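Local coordinates for protein RNA-dependent RNA polymerase (Farallon virus, PDB 6DX5) that probably acts as the viral RNA-directed RNA polymerase, and carries in this N-terminal piece an OTU-like cysteine protease domain with deubiquitinase character, at residues G76-N79 with Y80-E83; W53-V56 with K57-L61; N144-T147 with D148-L152. One frame throughout, in Å; residues are numbered along the deposited sequence.

Contact 1 (G76-N79 with Y80-E83)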
ATOM      1  N   GLY A  76       3.719   4.593 -10.114  1.00 36.23           N
ATOM      2  CA  GLY A  76       2.393   5.121  -9.860  1.00 34.95           C
ATOM      3  C   GLY A  76       2.471   6.548  -9.375  1.00 39.29           C
ATOM      4  O   GLY A  76       1.717   7.413  -9.826  1.00 45.02           O
ATOM      5  N   VAL A  77       3.432   6.836  -8.501  1.00 36.83           N
ATOM      6  CA  VAL A  77       3.543   8.183  -7.937  1.00 45.02           C
ATOM      7  C   VAL A  77       4.203   9.133  -8.937  1.00 45.96           C
ATOM      8  O   VAL A  77       3.600  10.148  -9.330  1.00 38.32           O
ATOM      9  CB  VAL A  77       4.302   8.150  -6.593  1.00 40.45           C
ATOM     10  CG1 VAL A  77       4.465   9.569  -6.036  1.00 37.74           C
ATOM     11  CG2 VAL A  77       3.582   7.182  -5.602  1.00 29.73           C
ATOM     12  N   TYR A  78       5.430   8.784  -9.414  1.00 34.50           N
ATOM     13  CA  TYR A  78       6.226   9.771 -10.147  1.00 33.75           C
ATOM     14  C   TYR A  78       5.759  10.015 -11.579  1.00 34.28           C
ATOM     15  O   TYR A  78       5.946  11.127 -12.092  1.00 38.77           O
ATOM     16  CB  TYR A  78       7.695   9.370 -10.095  1.00 28.98           C
ATOM     17  CG  TYR A  78       8.200   9.554  -8.694  1.00 28.31           C
ATOM     18  CD1 TYR A  78       8.117   8.519  -7.753  1.00 28.10           C
ATOM     19  CD2 TYR A  78       8.709  10.783  -8.284  1.00 31.11           C
ATOM     20  CE1 TYR A  78       8.554   8.696  -6.445  1.00 31.11           C
ATOM     21  CE2 TYR A  78       9.154  10.973  -6.975  1.00 33.07           C
ATOM     22  CZ  TYR A  78       9.077   9.924  -6.069  1.00 33.71           C
ATOM     23  OH  TYR A  78       9.512  10.123  -4.783  1.00 39.52           O
ATOM     24  N   ASN A  79       5.172   9.012 -12.252  1.00 39.37           N
ATOM     25  CA  ASN A  79       4.577   9.250 -13.575  1.00 39.33           C
ATOM     26  C   ASN A  79       3.362  10.151 -13.482  1.00 40.05           C
ATOM     27  O   ASN A  79       3.089  10.933 -14.411  1.00 42.08           O
ATOM     28  CB  ASN A  79       4.157   7.938 -14.241  1.00 34.47           C
ATOM     29  CG  ASN A  79       5.348   7.112 -14.730  1.00 39.62           C
ATOM     30  OD1 ASN A  79       6.501   7.594 -14.798  1.00 33.35           O
ATOM     31  ND2 ASN A  79       5.067   5.869 -15.108  1.00 42.66           N
ATOM     32  N   TYR A  80       2.591  10.044 -12.391  1.00 38.46           N
ATOM     33  CA  TYR A  80       1.495  10.980 -12.234  1.00 41.69           C
ATOM     34  C   TYR A  80       2.022  12.385 -11.979  1.00 51.56           C
ATOM     35  O   TYR A  80       1.492  13.356 -12.534  1.00 48.68           O
ATOM     36  CB  TYR A  80       0.527  10.536 -11.136  1.00 41.66           C
ATOM     37  CG  TYR A  80      -0.689  11.433 -11.165  1.00 49.08           C
ATOM     38  CD1 TYR A  80      -1.582  11.365 -12.229  1.00 59.92           C
ATOM     39  CD2 TYR A  80      -0.927  12.374 -10.173  1.00 53.79           C
ATOM     40  CE1 TYR A  80      -2.694  12.204 -12.289  1.00 67.02           C
ATOM     41  CE2 TYR A  80      -2.030  13.207 -10.225  1.00 59.88           C
ATOM     42  CZ  TYR A  80      -2.913  13.124 -11.278  1.00 65.65           C
ATOM     43  OH  TYR A  80      -4.018  13.971 -11.342  1.00 73.29           O
ATOM     44  N   ARG A  81       3.096  12.516 -11.183  1.00 42.59           N
ATOM     45  CA  ARG A  81       3.612  13.859 -10.919  1.00 46.46           C
ATOM     46  C   ARG A  81       4.230  14.479 -12.158  1.00 52.51           C
ATOM     47  O   ARG A  81       4.132  15.697 -12.354  1.00 52.50           O
ATOM     48  CB  ARG A  81       4.633  13.844  -9.807  1.00 44.96           C
ATOM     49  CG  ARG A  81       4.079  13.272  -8.558  1.00 49.15           C
ATOM     50  CD  ARG A  81       4.933  13.657  -7.449  1.00 48.70           C
ATOM     51  NE  ARG A  81       4.479  12.984  -6.266  1.00 63.19           N
ATOM     52  CZ  ARG A  81       5.140  12.987  -5.130  1.00 67.32           C
ATOM     53  NH1 ARG A  81       6.292  13.634  -5.072  1.00 70.38           N
ATOM     54  NH2 ARG A  81       4.643  12.356  -4.072  1.00 68.87           N
ATOM     55  N   ALA A  82       4.911  13.667 -12.978  1.00 43.84           N
ATOM     56  CA  ALA A  82       5.437  14.163 -14.240  1.00 45.35           C
ATOM     57  C   ALA A  82       4.325  14.702 -15.128  1.00 49.21           C
ATOM     58  O   ALA A  82       4.445  15.799 -15.678  1.00 56.62           O
ATOM     59  CB  ALA A  82       6.201  13.057 -14.955  1.00 41.02           C
ATOM     60  N   GLU A  83       3.231  13.953 -15.278  1.00 48.34           N
ATOM     61  CA  GLU A  83       2.188  14.378 -16.207  1.00 59.18           C
ATOM     62  C   GLU A  83       1.424  15.608 -15.725  1.00 62.32           C
ATOM     63  O   GLU A  83       0.780  16.266 -16.541  1.00 63.58           O
ATOM     64  CB  GLU A  83       1.210  13.236 -16.497  1.00 58.17           C
ATOM     65  CG  GLU A  83      -0.031  13.225 -15.659  1.00 71.68           C
ATOM     66  CD  GLU A  83      -1.141  12.432 -16.318  1.00 81.27           C
ATOM     67  OE1 GLU A  83      -2.342  12.745 -16.085  1.00 87.70           O
ATOM     68  OE2 GLU A  83      -0.802  11.503 -17.085  1.00 78.95           O
TER
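Tyr80 meets the preceding turn of helix 72-86 through its CB, where Tyr80 CB lies 3.6 Å from both Gly76 O and Val77 O. The end of its side chain leads away from residues 76-79, and Tyr80 packs on Leu8 of the second subunit. The contact is a stretch of about two helical turns, with side chains meeting three and four residues apart.

Arg81 follows and carries the side-chain contact with Val77. Arg81 N donates to Val77 O at 3.0 Å, the regular i to i+4 bond. With CG beside the backbone N (chi1 -57°) and the chain extended to NE, Arg81 lies alongside Val77, pointing the same way. Val77 CG1 then sits over one face of the guanidinium, 3.4 Å from Arg81 NH2. The same methyl lies above one face of the Tyr78 ring, offset toward the rim, so it touches both flat groups. The Arg81 CZ is 5.3 Å from the centroid of the Tyr78 ring, which makes any cation-pi attraction weak at most.

Ala82 points its CB toward the preceding turn, with Ala82 CB 3.5 Å from Tyr78 O. Ala82 N donates to Tyr78 O at 2.9 Å. Glu83 closes the series: Glu83 N donates to Asn79 O at 3.1 Å, and its CB rests against the same carbonyl. Its carboxylate forms a long, weak ion pair with Lys87.

Tyr78 OH bonds to Asp116, and Asn79 OD1 accepts from Trp68. Tyr78 also lines a pocket with Tyr122, Trp123 and Asp127 that holds a dithiothreitol molecule. Tyr78, Asn79 and Ala82 pack on helix 103-117, through Thr106, Arg108 and Leu112. Val77 and Arg81 meet Phe9 and Leu8, respectively, in strand 7-10 of the second subunit.

Contact 2 (W53-V56 with K57-L61)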
ATOM      1  N   TRP A  53      24.810  -1.432   2.300  1.00 21.45           N
ATOM      2  CA  TRP A  53      23.525  -0.806   1.990  1.00 25.19           C
ATOM      3  C   TRP A  53      23.594   0.035   0.707  1.00 24.61           C
ATOM      4  O   TRP A  53      22.572   0.232   0.036  1.00 21.28           O
ATOM      5  CB  TRP A  53      23.057   0.098   3.158  1.00 16.85           C
ATOM      6  CG  TRP A  53      23.918   1.301   3.378  1.00 17.64           C
ATOM      7  CD1 TRP A  53      24.963   1.401   4.291  1.00 23.09           C
ATOM      8  CD2 TRP A  53      23.858   2.579   2.701  1.00 17.96           C
ATOM      9  NE1 TRP A  53      25.539   2.640   4.201  1.00 24.90           N
ATOM     10  CE2 TRP A  53      24.896   3.378   3.233  1.00 27.66           C
ATOM     11  CE3 TRP A  53      23.032   3.122   1.711  1.00 25.40           C
ATOM     12  CZ2 TRP A  53      25.138   4.692   2.802  1.00 29.48           C
ATOM     13  CZ3 TRP A  53      23.303   4.431   1.253  1.00 27.32           C
ATOM     14  CH2 TRP A  53      24.332   5.190   1.808  1.00 33.61           C
ATOM     15  N   ASP A  54      24.755   0.612   0.410  1.00 25.85           N
ATOM     16  CA  ASP A  54      24.904   1.518  -0.723  1.00 21.68           C
ATOM     17  C   ASP A  54      24.888   0.754  -2.036  1.00 26.74           C
ATOM     18  O   ASP A  54      24.354   1.256  -3.042  1.00 25.55           O
ATOM     19  CB  ASP A  54      26.199   2.356  -0.609  1.00 27.15           C
ATOM     20  CG  ASP A  54      27.472   1.493  -0.285  1.00 40.41           C
ATOM     21  OD1 ASP A  54      27.360   0.269   0.006  1.00 42.39           O
ATOM     22  OD2 ASP A  54      28.606   2.051  -0.309  1.00 53.06           O
ATOM     23  N   THR A  55      25.488  -0.447  -2.048  1.00 23.82           N
ATOM     24  CA  THR A  55      25.375  -1.329  -3.209  1.00 21.74           C
ATOM     25  C   THR A  55      23.932  -1.790  -3.397  1.00 26.43           C
ATOM     26  O   THR A  55      23.437  -1.907  -4.522  1.00 25.11           O
ATOM     27  CB  THR A  55      26.310  -2.500  -3.004  1.00 21.20           C
ATOM     28  OG1 THR A  55      27.637  -1.989  -2.841  1.00 25.65           O
ATOM     29  CG2 THR A  55      26.257  -3.517  -4.161  1.00 22.68           C
ATOM     30  N   VAL A  56      23.234  -2.036  -2.295  1.00 23.10           N
ATOM     31  CA  VAL A  56      21.822  -2.389  -2.379  1.00 22.64           C
ATOM     32  C   VAL A  56      21.031  -1.220  -2.963  1.00 26.26           C
ATOM     33  O   VAL A  56      20.205  -1.387  -3.864  1.00 23.18           O
ATOM     34  CB  VAL A  56      21.297  -2.795  -0.977  1.00 22.14           C
ATOM     35  CG1 VAL A  56      19.764  -2.893  -1.022  1.00 15.13           C
ATOM     36  CG2 VAL A  56      21.922  -4.139  -0.549  1.00 16.94           C
ATOM     37  N   LYS A  57      21.269  -0.009  -2.448  1.00 18.80           N
ATOM     38  CA  LYS A  57      20.593   1.143  -2.993  1.00 19.70           C
ATOM     39  C   LYS A  57      20.906   1.286  -4.496  1.00 27.82           C
ATOM     40  O   LYS A  57      19.999   1.499  -5.311  1.00 23.41           O
ATOM     41  CB  LYS A  57      21.029   2.390  -2.240  1.00 20.21           C
ATOM     42  CG  LYS A  57      20.331   3.683  -2.724  1.00 19.28           C
ATOM     43  CD  LYS A  57      20.630   4.883  -1.753  1.00 21.22           C
ATOM     44  CE  LYS A  57      19.902   6.166  -2.285  1.00 24.78           C
ATOM     45  NZ  LYS A  57      20.212   7.463  -1.590  1.00 25.61           N
ATOM     46  N   GLY A  58      22.196   1.212  -4.856  1.00 24.85           N
ATOM     47  CA  GLY A  58      22.602   1.324  -6.257  1.00 24.16           C
ATOM     48  C   GLY A  58      21.942   0.254  -7.118  1.00 25.31           C
ATOM     49  O   GLY A  58      21.573   0.506  -8.262  1.00 24.49           O
ATOM     50  N   THR A  59      21.740  -0.944  -6.560  1.00 23.35           N
ATOM     51  CA  THR A  59      21.054  -1.998  -7.294  1.00 20.18           C
ATOM     52  C   THR A  59      19.618  -1.607  -7.583  1.00 23.78           C
ATOM     53  O   THR A  59      19.152  -1.715  -8.724  1.00 29.19           O
ATOM     54  CB  THR A  59      21.141  -3.294  -6.507  1.00 22.36           C
ATOM     55  OG1 THR A  59      22.536  -3.589  -6.339  1.00 29.47           O
ATOM     56  CG2 THR A  59      20.414  -4.469  -7.235  1.00 18.90           C
ATOM     57  N   ALA A  60      18.925  -1.089  -6.575  1.00 22.11           N
ATOM     58  CA  ALA A  60      17.529  -0.731  -6.735  1.00 18.55           C
ATOM     59  C   ALA A  60      17.375   0.371  -7.761  1.00 18.72           C
ATOM     60  O   ALA A  60      16.572   0.254  -8.687  1.00 23.70           O
ATOM     61  CB  ALA A  60      16.932  -0.296  -5.388  1.00 16.55           C
ATOM     62  N   LEU A  61      18.189   1.419  -7.662  1.00 22.13           N
ATOM     63  CA  LEU A  61      18.038   2.548  -8.578  1.00 24.60           C
ATOM     64  C   LEU A  61      18.501   2.185  -9.996  1.00 28.08           C
ATOM     65  O   LEU A  61      17.917   2.661 -10.992  1.00 23.67           O
ATOM     66  CB  LEU A  61      18.815   3.754  -8.073  1.00 27.50           C
ATOM     67  CG  LEU A  61      18.159   4.678  -7.034  1.00 32.01           C
ATOM     68  CD1 LEU A  61      17.434   3.912  -5.964  1.00 34.87           C
ATOM     69  CD2 LEU A  61      19.227   5.565  -6.391  1.00 31.79           C
TER
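Thr59 grips Thr55 twice in the tight part of this helical stretch. Thr59 OG1 donates to Thr55 O at 2.6 Å, and Thr59 N donates to the same Thr55 O at 2.8 Å. The two donors reach the carbonyl from opposite faces of its plane. The hydroxyl can do this because OG1 is anti to its own carbonyl carbon and beside the backbone N (chi1 -59°). Beside this pair, Val56 is buried, and Val56 O accepts from Ala60 N at 3.0 Å. Val56 packs on Ala43 and Phe47 of helix 37-47 and on Leu132 of helix 126-136.

The solvent side holds Asp54 and Gly58. Both are exposed, and they meet through the backbone bond from Gly58 N to Asp54 O. Trp53 and Lys57 are intermediate, partly exposed and side by side, with Trp53 resting on Phe39 and Arg40 of helix 37-47. The extended lysine chain passes the edge of the indole, near its plane, with Lys57 CD 4.0 Å from Trp53 CZ3.

The chemistry is therefore mixed. Lys57 brings one methylene, CD, to the indole edge and its ammonium group, weakly, to the carbonyls of Ala117 and Lys119. The Thr59 hydroxyl is satisfied within its own helix, while the side chain also touches Leu132, Ala135 and Leu136.

Contact 3 (N144-T147 with D148-L152)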
ATOM      1  N   ASN A 144       4.834  -5.883   9.019  1.00 22.88           N
ATOM      2  CA  ASN A 144       4.523  -4.655   9.722  1.00 20.34           C
ATOM      3  C   ASN A 144       4.055  -5.027  11.122  1.00 27.49           C
ATOM      4  O   ASN A 144       3.050  -5.735  11.279  1.00 24.58           O
ATOM      5  CB  ASN A 144       3.439  -3.868   8.973  1.00 25.06           C
ATOM      6  CG  ASN A 144       3.821  -3.589   7.530  1.00 30.96           C
ATOM      7  OD1 ASN A 144       3.276  -4.203   6.595  1.00 35.66           O
ATOM      8  ND2 ASN A 144       4.803  -2.742   7.343  1.00 28.94           N
ATOM      9  N   VAL A 145       4.724  -4.510  12.135  1.00 28.72           N
ATOM     10  CA  VAL A 145       4.403  -4.908  13.491  1.00 23.26           C
ATOM     11  C   VAL A 145       4.085  -3.689  14.341  1.00 34.22           C
ATOM     12  O   VAL A 145       4.442  -2.550  14.014  1.00 31.36           O
ATOM     13  CB  VAL A 145       5.555  -5.689  14.098  1.00 24.52           C
ATOM     14  CG1 VAL A 145       5.856  -6.908  13.249  1.00 21.43           C
ATOM     15  CG2 VAL A 145       6.760  -4.737  14.253  1.00 27.76           C
ATOM     16  N   ASN A 146       3.412  -3.940  15.470  1.00 28.48           N
ATOM     17  CA  ASN A 146       3.202  -2.844  16.394  1.00 37.87           C
ATOM     18  C   ASN A 146       4.403  -2.832  17.330  1.00 39.02           C
ATOM     19  O   ASN A 146       5.402  -3.523  17.095  1.00 29.72           O
ATOM     20  CB  ASN A 146       1.859  -2.972  17.110  1.00 53.91           C
ATOM     21  CG  ASN A 146       1.736  -4.258  17.815  1.00 69.82           C
ATOM     22  OD1 ASN A 146       2.694  -5.020  17.857  1.00 68.09           O
ATOM     23  ND2 ASN A 146       0.562  -4.541  18.370  1.00 83.29           N
ATOM     24  N   THR A 147       4.330  -2.053  18.395  1.00 36.80           N
ATOM     25  CA  THR A 147       5.549  -1.812  19.149  1.00 44.44           C
ATOM     26  C   THR A 147       5.930  -2.981  20.052  1.00 44.67           C
ATOM     27  O   THR A 147       7.084  -3.034  20.484  1.00 45.52           O
ATOM     28  CB  THR A 147       5.400  -0.517  19.954  1.00 46.05           C
ATOM     29  OG1 THR A 147       4.236  -0.624  20.785  1.00 48.90           O
ATOM     30  CG2 THR A 147       5.206   0.684  18.966  1.00 41.87           C
ATOM     31  N   ASP A 148       5.013  -3.919  20.312  1.00 38.60           N
ATOM     32  CA  ASP A 148       5.297  -5.181  20.986  1.00 40.86           C
ATOM     33  C   ASP A 148       5.551  -6.353  20.011  1.00 43.66           C
ATOM     34  O   ASP A 148       5.438  -7.521  20.414  1.00 53.19           O
ATOM     35  CB  ASP A 148       4.151  -5.516  21.936  1.00 53.77           C
ATOM     36  CG  ASP A 148       2.803  -5.667  21.217  1.00 74.43           C
ATOM     37  OD1 ASP A 148       2.783  -6.047  20.029  1.00 82.26           O
ATOM     38  OD2 ASP A 148       1.742  -5.443  21.843  1.00 88.28           O
ATOM     39  N   MET A 149       5.845  -6.071  18.743  1.00 36.03           N
ATOM     40  CA  MET A 149       6.268  -7.049  17.732  1.00 38.70           C
ATOM     41  C   MET A 149       5.170  -8.046  17.325  1.00 30.37           C
ATOM     42  O   MET A 149       5.468  -9.061  16.706  1.00 34.20           O
ATOM     43  CB  MET A 149       7.534  -7.799  18.184  1.00 39.73           C
ATOM     44  CG  MET A 149       8.797  -6.931  18.215  1.00 43.71           C
ATOM     45  SD  MET A 149       9.533  -6.505  16.573  1.00 47.34           S
ATOM     46  CE  MET A 149      10.109  -8.070  15.975  1.00 46.45           C
ATOM     47  N   LYS A 150       3.897  -7.772  17.634  1.00 34.52           N
ATOM     48  CA  LYS A 150       2.764  -8.509  17.060  1.00 35.93           C
ATOM     49  C   LYS A 150       2.472  -7.990  15.664  1.00 30.56           C
ATOM     50  O   LYS A 150       2.444  -6.766  15.443  1.00 29.86           O
ATOM     51  CB  LYS A 150       1.480  -8.349  17.898  1.00 40.02           C
ATOM     52  CG  LYS A 150       1.483  -8.782  19.348  1.00 56.76           C
ATOM     53  CD  LYS A 150       2.250 -10.042  19.609  1.00 72.93           C
ATOM     54  CE  LYS A 150       3.611  -9.707  20.073  1.00 81.62           C
ATOM     55  NZ  LYS A 150       4.647 -10.727  19.981  1.00 82.02           N
ATOM     56  N   VAL A 151       2.226  -8.920  14.734  1.00 28.74           N
ATOM     57  CA  VAL A 151       2.079  -8.577  13.326  1.00 26.62           C
ATOM     58  C   VAL A 151       0.755  -7.863  13.090  1.00 34.86           C
ATOM     59  O   VAL A 151      -0.305  -8.304  13.566  1.00 36.85           O
ATOM     60  CB  VAL A 151       2.176  -9.837  12.454  1.00 29.55           C
ATOM     61  CG1 VAL A 151       1.958  -9.476  10.973  1.00 27.56           C
ATOM     62  CG2 VAL A 151       3.522 -10.474  12.609  1.00 32.42           C
ATOM     63  N   LEU A 152       0.799  -6.751  12.346  1.00 29.40           N
ATOM     64  CA  LEU A 152      -0.439  -6.110  11.897  1.00 31.82           C
ATOM     65  C   LEU A 152      -0.838  -6.641  10.519  1.00 29.16           C
ATOM     66  O   LEU A 152      -1.991  -7.000  10.306  1.00 33.76           O
ATOM     67  CB  LEU A 152      -0.277  -4.582  11.839  1.00 37.17           C
ATOM     68  CG  LEU A 152       0.092  -3.803  13.102  1.00 40.40           C
ATOM     69  CD1 LEU A 152       0.834  -2.481  12.800  1.00 34.90           C
ATOM     70  CD2 LEU A 152      -1.180  -3.514  13.799  1.00 45.04           C
TER
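Met149 has a left-handed backbone conformation (phi 68°), unusual for a residue other than glycine, just where Met149 N donates to Asn146 O at 3.1 Å. That bond closes a type I turn from Asn146 to Met149. With its fourth residue, Met149, left-handed, the corner is a beta hairpin of the type I turn plus G1 bulge kind. It joins strands 140-145 and 151-157.

Past the turn the strands pair by two bonds. Asn146 N donates to Lys150 O at 3.0 Å, and Leu152 N donates to Asn144 O at 2.7 Å, nearly straight at the hydrogen (166°). Between them Val145 and Val151 form an antiparallel non-hydrogen-bonded pair with diverging side chains.

Asp148 makes an Asx turn: Asp148 OD1 accepts from Lys150 N at 3.2 Å, met nearly head-on. This satisfies an N-H that the bulge turns from the strand pairing. The Asn146 amide lies across the Asp148 carboxylate, their planes 80° apart. The modelled orientation of that amide is doubtful.

Val145 and Met149 make apolar contact, resting against Val169 of strand 166-171, and both also touch Ile22. The hairpin end meets the second subunit: Asn146 packs on Asn146, Thr147 on Asp148 and Leu152 on Cys171 of that chain. Within the hairpin, the bent methionine chain brings Met149 SD to 4.0 Å from Val145 CG2, while Leu152 CD1 lies 3.8 Å from Val145 C.

In the fold
None of the three contacts is wholly core or wholly surface. Contacts 1 and 2 lie on successive helices, 72-86 and 53-66, with nearest atoms about 10 Å apart. Contact 3 belongs to the beta sheet, on the opposite side of the chain's centre from contact 2. Contact 2 lies nearest that centre, its own centre about 12 Å away, and is touched by no other chain of the assembly. Contacts 1 and 3 are farther out, and both touch the second subunit. Their chemistry follows their place. Contact 1 sets an arginine on a methyl group, contact 2 adds a hydroxyl to a helical carbonyl, and contact 3 has a carboxylate accept a backbone N-H at a hairpin corner.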